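Local coordinates for protein N(G),N(G)-dimethylarginine dimethylaminohydrolase (PDB 1H70) that hydrolyses N(G),N(G)-dimethyl-L-arginine and N(G)-monomethyl-L-arginine to L-citrulline, releasing dimethylamine or methylamine, at residues Tyr29-Ala32 and Leu33-Asn37; Phe59-Ser62 and Val63-Glu66; Ile214-Ala217 and Gly218-Arg221; Thr222-Lys225 and Ile226-Leu229. The protein carries 1 engineered substitution. One frame throughout, in Å; residues are numbered along the deposited sequence.

How the contacts relate
The active-site loop of contact 2 is buried, whereas contacts 1, 3 and 4 combine sheltered and solvent-facing residues. Contacts 1 and 4 each lie along one helix, 29-43 and 220-227, the latter reaching its C-terminal end, and both rest on i to i+4 backbone bonds. Contact 2 combines two carboxylates that bind citrulline with the Phe64 ring; contact 1 lies against it where His36 ND1 packs 3.6 Å from Val63 CG2. Contacts 3 and 4 lie in one beta-alpha-beta unit and share helix 220-227: Met215 SD of the strand end sits 3.6 Å from Arg223 CB, and Met215 CE 3.9 Å from Thr222 CG2. The centres of contacts 2 and 4 lie about 29 Å apart.

Contact 1. Residues Tyr29-Ala32 and Leu33-Asn37; sequences YAKA and LEQHN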
loop_
_atom_site.group_PDB
_atom_site.type_symbol
_atom_site.label_atom_id
_atom_site.label_comp_id
_atom_site.label_asym_id
_atom_site.label_seq_id
_atom_site.Cartn_x
_atom_site.Cartn_y
_atom_site.Cartn_z
ATOM N N TYR A 29 15.497 10.798 10.358
ATOM C CA TYR A 29 15.609 9.368 10.637
ATOM C C TYR A 29 15.150 8.946 12.037
ATOM O O TYR A 29 14.341 8.015 12.174
ATOM C CB TYR A 29 17.023 8.828 10.345
ATOM C CG TYR A 29 17.086 7.337 10.633
ATOM C CD1 TYR A 29 16.286 6.459 9.926
ATOM C CD2 TYR A 29 17.907 6.822 11.621
ATOM C CE1 TYR A 29 16.314 5.103 10.171
ATOM C CE2 TYR A 29 17.941 5.447 11.870
ATOM C CZ TYR A 29 17.134 4.608 11.143
ATOM O OH TYR A 29 17.112 3.237 11.353
ATOM N N ALA A 30 15.606 9.623 13.096
ATOM C CA ALA A 30 15.216 9.240 14.458
ATOM C C ALA A 30 13.695 9.296 14.647
ATOM O O ALA A 30 13.086 8.392 15.215
ATOM C CB ALA A 30 15.916 10.115 15.500
ATOM N N LYS A 31 13.083 10.368 14.156
ATOM C CA LYS A 31 11.642 10.513 14.258
ATOM C C LYS A 31 10.910 9.449 13.421
ATOM O O LYS A 31 9.883 8.901 13.847
ATOM C CB LYS A 31 11.254 11.931 13.838
ATOM C CG LYS A 31 9.777 12.227 13.986
ATOM C CD LYS A 31 9.546 13.727 13.770
ATOM C CE LYS A 31 8.052 14.029 13.790
ATOM N NZ LYS A 31 7.773 15.367 13.152
ATOM N N ALA A 32 11.454 9.104 12.258
ATOM C CA ALA A 32 10.833 8.088 11.391
ATOM C C ALA A 32 10.855 6.736 12.081
ATOM O O ALA A 32 9.924 5.954 11.953
ATOM C CB ALA A 32 11.549 7.989 10.077
ATOM N N LEU A 33 11.941 6.467 12.797
ATOM C CA LEU A 33 12.061 5.202 13.527
ATOM C C LEU A 33 10.953 5.119 14.574
ATOM O O LEU A 33 10.289 4.083 14.723
ATOM C CB LEU A 33 13.446 5.138 14.154
ATOM C CG LEU A 33 13.940 3.813 14.681
ATOM C CD1 LEU A 33 14.097 2.828 13.517
ATOM C CD2 LEU A 33 15.281 4.039 15.418
ATOM N N GLU A 34 10.731 6.211 15.297
ATOM C CA GLU A 34 9.682 6.202 16.314
ATOM C C GLU A 34 8.312 6.023 15.665
ATOM O O GLU A 34 7.442 5.357 16.217
ATOM C CB GLU A 34 9.691 7.477 17.162
ATOM C CG GLU A 34 10.973 7.709 17.953
ATOM C CD GLU A 34 11.142 6.764 19.143
ATOM O OE1 GLU A 34 10.147 6.441 19.817
ATOM O OE2 GLU A 34 12.286 6.352 19.411
ATOM N N GLN A 35 8.086 6.637 14.499
ATOM C CA GLN A 35 6.777 6.477 13.875
ATOM C C GLN A 35 6.544 5.047 13.382
ATOM O O GLN A 35 5.427 4.546 13.443
ATOM C CB GLN A 35 6.605 7.482 12.724
ATOM C CG GLN A 35 6.683 8.936 13.239
ATOM C CD GLN A 35 6.377 9.989 12.180
ATOM O OE1 GLN A 35 6.552 9.765 10.985
ATOM N NE2 GLN A 35 5.936 11.178 12.644
ATOM N N HIS A 36 7.601 4.415 12.857
ATOM C CA HIS A 36 7.463 3.058 12.345
ATOM C C HIS A 36 7.193 2.113 13.534
ATOM O O HIS A 36 6.427 1.173 13.426
ATOM C CB HIS A 36 8.716 2.623 11.557
ATOM C CG HIS A 36 8.568 1.308 10.842
ATOM N ND1 HIS A 36 8.145 1.197 9.538
ATOM C CD2 HIS A 36 8.777 0.037 11.270
ATOM C CE1 HIS A 36 8.118 -0.082 9.180
ATOM N NE2 HIS A 36 8.499 -0.800 10.220
ATOM N N ASN A 37 7.825 2.397 14.667
ATOM C CA ASN A 37 7.612 1.606 15.865
ATOM C C ASN A 37 6.153 1.782 16.271
ATOM O O ASN A 37 5.467 0.808 16.557
ATOM C CB ASN A 37 8.567 2.033 16.975
ATOM C CG ASN A 37 8.407 1.204 18.235
ATOM O OD1 ASN A 37 8.532 -0.040 18.214
ATOM N ND2 ASN A 37 8.123 1.888 19.345
HETATM O O HOH W 1 14.226 7.208 17.118
#
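Tyr29 and Leu33 both set CG anti to the backbone N (chi1 -179° and -166°), and this swings the phenol outward and somewhat forward, bringing its OH to the CD1 methyl of Leu33 at 3.7 Å. Both belong to the first turns of helix 29-43, the helix of a beta-alpha-beta unit between strands 5-9 and 49-53 in this alpha/beta propeller of the pentein type. The methyl meets the hydroxyl end of the ring obliquely, while the OH itself is hydrogen-bonded to the carbonyl of Pro11.

On another side of the helix, Lys31 runs extended from CG and passes the carboxamide of Gln35, one turn on, with CE 3.7 Å from NE2. Gln35 CG stands beside its own backbone N (chi1 -61°), lying 3.3 Å from Lys31 O. The rotation of the amide is fixed by two partners in the first turn of helix 239-242: OE1 accepts from Glu240 N, and NE2 is hydrogen-bonded to Ser239 OG.

The backbone is regular alpha helix: Leu33 N, Glu34 N, Gln35 N and His36 N donate to the carbonyls of Tyr29, Ala30, Lys31 and Ala32 respectively. Ala32 O also takes the hydroxyl of Tyr241, so two donors grip it where the helix is buried. Ala32 and His36 both face inward, against helix 239-242. On the outer side Glu34 bends at its second torsion, and a bridging water donates to both Ala30 O and Glu34 OE2, the latter at 3.1 Å.

Contact 2. Residues Phe59-Ser62 and Val63-Glu66; sequences FPDS and VFVE. With CIR (citrulline), chain B.
Asp61 and Phe64 meet at the amino-acid end of bound citrulline. Asp61 OD1 accepts from the citrulline N at 2.7 Å and also lies in the plane of the Phe64 ring, at its edge, 3.6 Å from CE1. The ring runs alongside the ligand chain, with Phe64 CD1 3.7 Å from citrulline C3. At the other end Glu66 OE1 accepts a hydrogen bond from N8 of the ureido group at 3.1 Å.

Behind this first shell, the loop between strands 49-53 and 69-71 folds through two successive type I turns, Phe59 to Ser62 and Asp61 to Phe64. Phe64 N closes the second on Asp61 O (3.0 Å), coming in from above the carbonyl plane, and Val63 CG1 sits 3.7 Å over the centre of the Phe64 ring. In the first turn Ser62 OG, placed between its backbone N and carbonyl carbon (chi1 63°), reaches back in the carbonyl plane to Phe59 O at 2.7 Å; Ser62 N binds the same oxygen.

Further out, Leu19 N holds Asp61 OD2, while Lys165 and Arg254 form salt bridges to Glu66 OE2 and Ser249 OG is hydrogen-bonded to OE1. The engineered Ser250, at the position assigned to the probable nucleophile, packs on Phe64. Two carboxylates on one short loop thus receive nitrogens at both ends of the ligand, consistent with recognition of substrate by both its alpha-amino group and its guanidinium.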
loop_
_atom_site.group_PDB
_atom_site.type_symbol
_atom_site.label_atom_id
_atom_site.label_comp_id
_atom_site.label_asym_id
_atom_site.label_seq_id
_atom_site.Cartn_x
_atom_site.Cartn_y
_atom_site.Cartn_z
ATOM N N PHE A 59 18.792 0.459 -0.081
ATOM C CA PHE A 59 17.474 0.800 -0.599
ATOM C C PHE A 59 16.729 1.763 0.329
ATOM O O PHE A 59 15.959 1.361 1.196
ATOM C CB PHE A 59 16.635 -0.468 -0.830
ATOM C CG PHE A 59 17.221 -1.391 -1.875
ATOM C CD1 PHE A 59 17.957 -2.507 -1.481
ATOM C CD2 PHE A 59 17.061 -1.139 -3.227
ATOM C CE1 PHE A 59 18.509 -3.341 -2.410
ATOM C CE2 PHE A 59 17.617 -1.969 -4.169
ATOM C CZ PHE A 59 18.349 -3.077 -3.758
ATOM N N PRO A 60 16.960 3.060 0.144
ATOM C CA PRO A 60 16.342 4.099 0.973
ATOM C C PRO A 60 14.824 3.967 1.182
ATOM O O PRO A 60 14.300 4.260 2.263
ATOM C CB PRO A 60 16.610 5.362 0.156
ATOM C CG PRO A 60 17.954 5.086 -0.469
ATOM C CD PRO A 60 17.897 3.613 -0.865
ATOM N N ASP A 61 14.117 3.533 0.148
ATOM C CA ASP A 61 12.655 3.408 0.202
ATOM C C ASP A 61 12.180 1.990 0.507
ATOM O O ASP A 61 10.978 1.704 0.386
ATOM C CB ASP A 61 12.064 3.839 -1.141
ATOM C CG ASP A 61 12.159 5.329 -1.388
ATOM O OD1 ASP A 61 11.474 6.075 -0.650
ATOM O OD2 ASP A 61 12.883 5.782 -2.310
ATOM N N SER A 62 13.071 1.098 0.950
ATOM C CA SER A 62 12.702 -0.303 1.203
ATOM C C SER A 62 11.707 -0.544 2.366
ATOM O O SER A 62 11.077 -1.607 2.480
ATOM C CB SER A 62 13.964 -1.204 1.263
ATOM O OG SER A 62 14.777 -0.810 2.343
ATOM N N VAL A 63 11.457 0.483 3.172
ATOM C CA VAL A 63 10.456 0.448 4.220
ATOM C C VAL A 63 9.080 0.312 3.583
ATOM O O VAL A 63 8.151 -0.200 4.207
ATOM C CB VAL A 63 10.497 1.751 5.073
ATOM C CG1 VAL A 63 10.172 2.981 4.224
ATOM C CG2 VAL A 63 9.557 1.669 6.276
ATOM N N PHE A 64 8.939 0.768 2.337
ATOM C CA PHE A 64 7.672 0.669 1.621
ATOM C C PHE A 64 7.516 -0.686 0.932
ATOM O O PHE A 64 7.480 -0.807 -0.312
ATOM C CB PHE A 64 7.530 1.820 0.613
ATOM C CG PHE A 64 7.614 3.171 1.289
ATOM C CD1 PHE A 64 8.543 4.115 0.875
ATOM C CD2 PHE A 64 6.778 3.459 2.350
ATOM C CE1 PHE A 64 8.623 5.347 1.507
ATOM C CE2 PHE A 64 6.843 4.711 2.995
ATOM C CZ PHE A 64 7.760 5.650 2.560
ATOM N N VAL A 65 7.388 -1.714 1.763
ATOM C CA VAL A 65 7.273 -3.097 1.301
ATOM C C VAL A 65 6.014 -3.390 0.481
ATOM O O VAL A 65 5.958 -4.420 -0.221
ATOM C CB VAL A 65 7.357 -4.105 2.475
ATOM C CG1 VAL A 65 8.728 -4.009 3.138
ATOM C CG2 VAL A 65 6.204 -3.887 3.485
ATOM N N GLU A 66 5.028 -2.496 0.521
ATOM C CA GLU A 66 3.854 -2.690 -0.322
ATOM C C GLU A 66 4.224 -2.791 -1.802
ATOM O O GLU A 66 3.609 -3.562 -2.499
ATOM C CB GLU A 66 2.872 -1.523 -0.142
ATOM C CG GLU A 66 1.750 -1.475 -1.170
ATOM C CD GLU A 66 0.502 -0.804 -0.639
ATOM O OE1 GLU A 66 0.423 0.441 -0.714
ATOM O OE2 GLU A 66 -0.400 -1.504 -0.163
HETATM C C CIR B . 8.768 6.153 -3.784
HETATM O O CIR B . 8.741 5.055 -4.419
HETATM O OXT CIR B . 8.826 7.274 -4.438
HETATM C CA CIR B . 8.661 6.159 -2.283
HETATM N N CIR B . 9.370 7.331 -1.736
HETATM C C3 CIR B . 7.170 6.172 -1.864
HETATM C C4 CIR B . 6.516 4.831 -2.242
HETATM C C5 CIR B . 5.046 4.865 -1.861
HETATM N N6 CIR B . 4.400 3.576 -2.143
HETATM C C7 CIR B . 3.173 3.246 -1.773
HETATM O O7 CIR B . 2.435 4.007 -1.130
HETATM N N8 CIR B . 2.719 2.020 -2.099
HETATM O O HOH W 2 14.023 2.408 4.061
#

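Contact 3. Residues Ile214-Ala217 and Gly218-Arg221; sequences IMPA and GYPR
Pro216 and Tyr219 pack together where the chain passes from strand 212-216 into helix 220-227, the first half of the crossover in a beta-alpha-beta unit that returns through strand 232-236. The two side chains cross at about a right angle, with Pro216 CB 3.7 Å from Tyr219 CE1 and Pro216 CG 3.8 Å from CD1. Met215 reaches the same residue from the strand: its CG lies between backbone N and carbonyl carbon (chi1 70°) and the chain bends at its last torsion, leaving CE 4.2 Å from Tyr219 CB.

Polar contacts are made by backbone and water. A water donates to Pro216 O and accepts from Tyr219 N, 2.8 Å from each, bridging the bend where no direct hydrogen bond joins the two halves. Gly218 makes the bend possible, because its positive phi of 100° would jam a side chain against Ala217 O. Tyr219 then takes the N-cap position, and Glu200 accepts from Arg221 N in the first turn.

Carbonyl oxygens also border the phenol ring. Ala217 O approaches it obliquely, 3.5 Å from CE1, whereas Pro216 O lies in the ring plane, at the edge, 3.6 Å from Tyr219 CD1.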
loop_
_atom_site.group_PDB
_atom_site.type_symbol
_atom_site.label_atom_id
_atom_site.label_comp_id
_atom_site.label_asym_id
_atom_site.label_seq_id
_atom_site.Cartn_x
_atom_site.Cartn_y
_atom_site.Cartn_z
ATOM N N ILE A 214 -6.307 1.618 10.452
ATOM C CA ILE A 214 -5.126 2.380 10.860
ATOM C C ILE A 214 -4.985 3.565 9.914
ATOM O O ILE A 214 -5.009 3.380 8.685
ATOM C CB ILE A 214 -3.867 1.499 10.876
ATOM C CG1 ILE A 214 -3.997 0.436 11.991
ATOM C CG2 ILE A 214 -2.627 2.353 11.129
ATOM C CD1 ILE A 214 -2.918 -0.641 11.973
ATOM N N MET A 215 -4.886 4.777 10.448
ATOM C CA MET A 215 -4.839 5.955 9.585
ATOM C C MET A 215 -3.814 6.937 10.140
ATOM O O MET A 215 -3.447 6.837 11.327
ATOM C CB MET A 215 -6.228 6.638 9.559
ATOM C CG MET A 215 -6.533 7.299 10.895
ATOM S SD MET A 215 -8.115 8.222 10.930
ATOM C CE MET A 215 -7.780 9.414 9.688
ATOM N N PRO A 216 -3.359 7.872 9.308
ATOM C CA PRO A 216 -2.415 8.909 9.757
ATOM C C PRO A 216 -3.076 9.818 10.798
ATOM O O PRO A 216 -4.289 10.132 10.721
ATOM C CB PRO A 216 -2.119 9.705 8.484
ATOM C CG PRO A 216 -3.262 9.431 7.562
ATOM C CD PRO A 216 -3.713 8.029 7.886
ATOM N N ALA A 217 -2.287 10.227 11.783
ATOM C CA ALA A 217 -2.796 11.117 12.830
ATOM C C ALA A 217 -2.824 12.553 12.290
ATOM O O ALA A 217 -1.980 12.901 11.465
ATOM C CB ALA A 217 -1.914 11.046 14.046
ATOM N N GLY A 218 -3.793 13.352 12.740
ATOM C CA GLY A 218 -3.905 14.734 12.295
ATOM C C GLY A 218 -4.933 15.029 11.212
ATOM O O GLY A 218 -4.890 16.094 10.583
ATOM N N TYR A 219 -5.874 14.116 10.988
ATOM C CA TYR A 219 -6.903 14.259 9.949
ATOM C C TYR A 219 -8.248 13.958 10.606
ATOM O O TYR A 219 -8.845 12.908 10.437
ATOM C CB TYR A 219 -6.550 13.350 8.750
ATOM C CG TYR A 219 -5.171 13.708 8.187
ATOM C CD1 TYR A 219 -4.037 12.980 8.533
ATOM C CD2 TYR A 219 -5.001 14.817 7.354
ATOM C CE1 TYR A 219 -2.782 13.341 8.035
ATOM C CE2 TYR A 219 -3.762 15.169 6.861
ATOM C CZ TYR A 219 -2.649 14.427 7.199
ATOM O OH TYR A 219 -1.418 14.805 6.695
ATOM N N PRO A 220 -8.731 14.910 11.402
ATOM C CA PRO A 220 -9.963 14.703 12.173
ATOM C C PRO A 220 -11.261 14.487 11.414
ATOM O O PRO A 220 -12.107 13.732 11.915
ATOM C CB PRO A 220 -10.073 15.954 13.065
ATOM C CG PRO A 220 -9.038 16.909 12.624
ATOM C CD PRO A 220 -8.116 16.229 11.646
ATOM N N ARG A 221 -11.449 15.116 10.260
ATOM C CA ARG A 221 -12.713 14.923 9.555
ATOM C C ARG A 221 -12.824 13.494 9.016
ATOM O O ARG A 221 -13.864 12.858 9.078
ATOM C CB ARG A 221 -12.889 15.937 8.435
ATOM C CG ARG A 221 -13.147 17.367 8.926
ATOM C CD ARG A 221 -13.223 18.361 7.772
ATOM N NE ARG A 221 -14.424 18.088 6.985
ATOM C CZ ARG A 221 -14.754 18.689 5.847
ATOM N NH1 ARG A 221 -13.971 19.614 5.310
ATOM N NH2 ARG A 221 -15.881 18.340 5.237
HETATM O O HOH W 3 -6.361 11.529 12.019
#

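Contact 4. Residues Thr222-Lys225 and Ile226-Leu229; sequences TREK and IARL
Ile226 N, Ala227 N and Arg228 N donate to the carbonyls of Thr222, Arg223 and Glu224 at 3.0, 2.9 and 3.1 Å, the regular alpha-helical bonding of helix 220-227, the crossover helix between parallel strands 212-216 and 232-236.

On the face turned to that sheet, Thr222 CG2 and Ile226 CD1 touch at 3.6 Å, the two side chains slanting across each other. Ile226 also lies close over the backbone, CG1 being 3.1 Å from Thr222 O, and it packs on Val213 and Val233 of the two strands. The hydroxyl of Thr222 is hydrogen-bonded to Glu200.

The outer face is charged. Glu224 starts with CG opposite its backbone N (chi1 -176°) and then bends at chi2 (64°), which carries the carboxylate forward along the helix to Arg228. OE2 lies at the edge of the guanidinium, near its plane, and forms a salt bridge with NH1 at 3.6 Å; the planes of the two groups are turned 40° apart. The same oxygen rests against the aliphatic part of the arginine, 3.1 Å from CD. At the far end Leu229, which also packs on strand 192-195, brings CD1 to 3.4 Å from Lys225 O.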
loop_
_atom_site.group_PDB
_atom_site.type_symbol
_atom_site.label_atom_id
_atom_site.label_comp_id
_atom_site.label_asym_id
_atom_site.label_seq_id
_atom_site.Cartn_x
_atom_site.Cartn_y
_atom_site.Cartn_z
ATOM N N THR A 222 -11.710 13.019 8.469
ATOM C CA THR A 222 -11.642 11.680 7.926
ATOM C C THR A 222 -11.769 10.646 9.029
ATOM O O THR A 222 -12.453 9.636 8.887
ATOM C CB THR A 222 -10.304 11.492 7.183
ATOM O OG1 THR A 222 -10.266 12.359 6.041
ATOM C CG2 THR A 222 -10.207 10.051 6.668
ATOM N N ARG A 223 -11.130 10.911 10.163
ATOM C CA ARG A 223 -11.220 10.008 11.300
ATOM C C ARG A 223 -12.673 9.828 11.730
ATOM O O ARG A 223 -13.112 8.729 12.066
ATOM C CB ARG A 223 -10.362 10.556 12.443
ATOM C CG ARG A 223 -10.390 9.729 13.707
ATOM C CD ARG A 223 -11.375 10.332 14.683
ATOM N NE ARG A 223 -12.056 9.381 15.543
ATOM C CZ ARG A 223 -11.482 8.597 16.446
ATOM N NH1 ARG A 223 -10.167 8.609 16.618
ATOM N NH2 ARG A 223 -12.231 7.786 17.182
ATOM N N GLU A 224 -13.442 10.910 11.713
ATOM C CA GLU A 224 -14.854 10.792 12.109
ATOM C C GLU A 224 -15.700 10.089 11.043
ATOM O O GLU A 224 -16.635 9.329 11.376
ATOM C CB GLU A 224 -15.421 12.167 12.488
ATOM C CG GLU A 224 -16.856 12.129 12.994
ATOM C CD GLU A 224 -17.041 11.356 14.292
ATOM O OE1 GLU A 224 -16.049 11.012 14.969
ATOM O OE2 GLU A 224 -18.211 11.091 14.649
ATOM N N LYS A 225 -15.382 10.316 9.770
ATOM C CA LYS A 225 -16.106 9.648 8.689
ATOM C C LYS A 225 -15.918 8.128 8.786
ATOM O O LYS A 225 -16.856 7.367 8.589
ATOM C CB LYS A 225 -15.707 10.214 7.328
ATOM C CG LYS A 225 -16.045 11.690 7.136
ATOM C CD LYS A 225 -15.717 12.178 5.725
ATOM C CE LYS A 225 -15.903 13.688 5.611
ATOM N NZ LYS A 225 -16.633 14.024 4.364
ATOM N N ILE A 226 -14.712 7.679 9.143
ATOM C CA ILE A 226 -14.438 6.245 9.310
ATOM C C ILE A 226 -15.042 5.683 10.597
ATOM O O ILE A 226 -15.722 4.660 10.604
ATOM C CB ILE A 226 -12.902 6.034 9.311
ATOM C CG1 ILE A 226 -12.343 6.635 8.021
ATOM C CG2 ILE A 226 -12.550 4.552 9.441
ATOM C CD1 ILE A 226 -10.813 6.727 7.983
ATOM N N ALA A 227 -14.812 6.376 11.702
ATOM C CA ALA A 227 -15.310 5.947 13.004
ATOM C C ALA A 227 -16.812 5.677 13.030
ATOM O O ALA A 227 -17.288 4.672 13.588
ATOM C CB ALA A 227 -14.979 7.041 14.058
ATOM N N ARG A 228 -17.572 6.567 12.407
ATOM C CA ARG A 228 -19.022 6.415 12.390
ATOM C C ARG A 228 -19.488 5.181 11.632
ATOM O O ARG A 228 -20.579 4.668 11.875
ATOM C CB ARG A 228 -19.666 7.695 11.890
ATOM C CG ARG A 228 -19.341 8.857 12.809
ATOM C CD ARG A 228 -20.107 10.100 12.414
ATOM N NE ARG A 228 -21.540 9.810 12.441
ATOM C CZ ARG A 228 -22.251 9.836 13.555
ATOM N NH1 ARG A 228 -21.654 10.135 14.697
ATOM N NH2 ARG A 228 -23.547 9.560 13.524
ATOM N N LEU A 229 -18.654 4.659 10.742
ATOM C CA LEU A 229 -19.024 3.459 10.020
ATOM C C LEU A 229 -18.978 2.217 10.914
ATOM O O LEU A 229 -19.605 1.207 10.582
ATOM C CB LEU A 229 -18.184 3.309 8.753
ATOM C CG LEU A 229 -18.597 4.335 7.688
ATOM C CD1 LEU A 229 -17.462 4.621 6.735
ATOM C CD2 LEU A 229 -19.839 3.868 6.953
#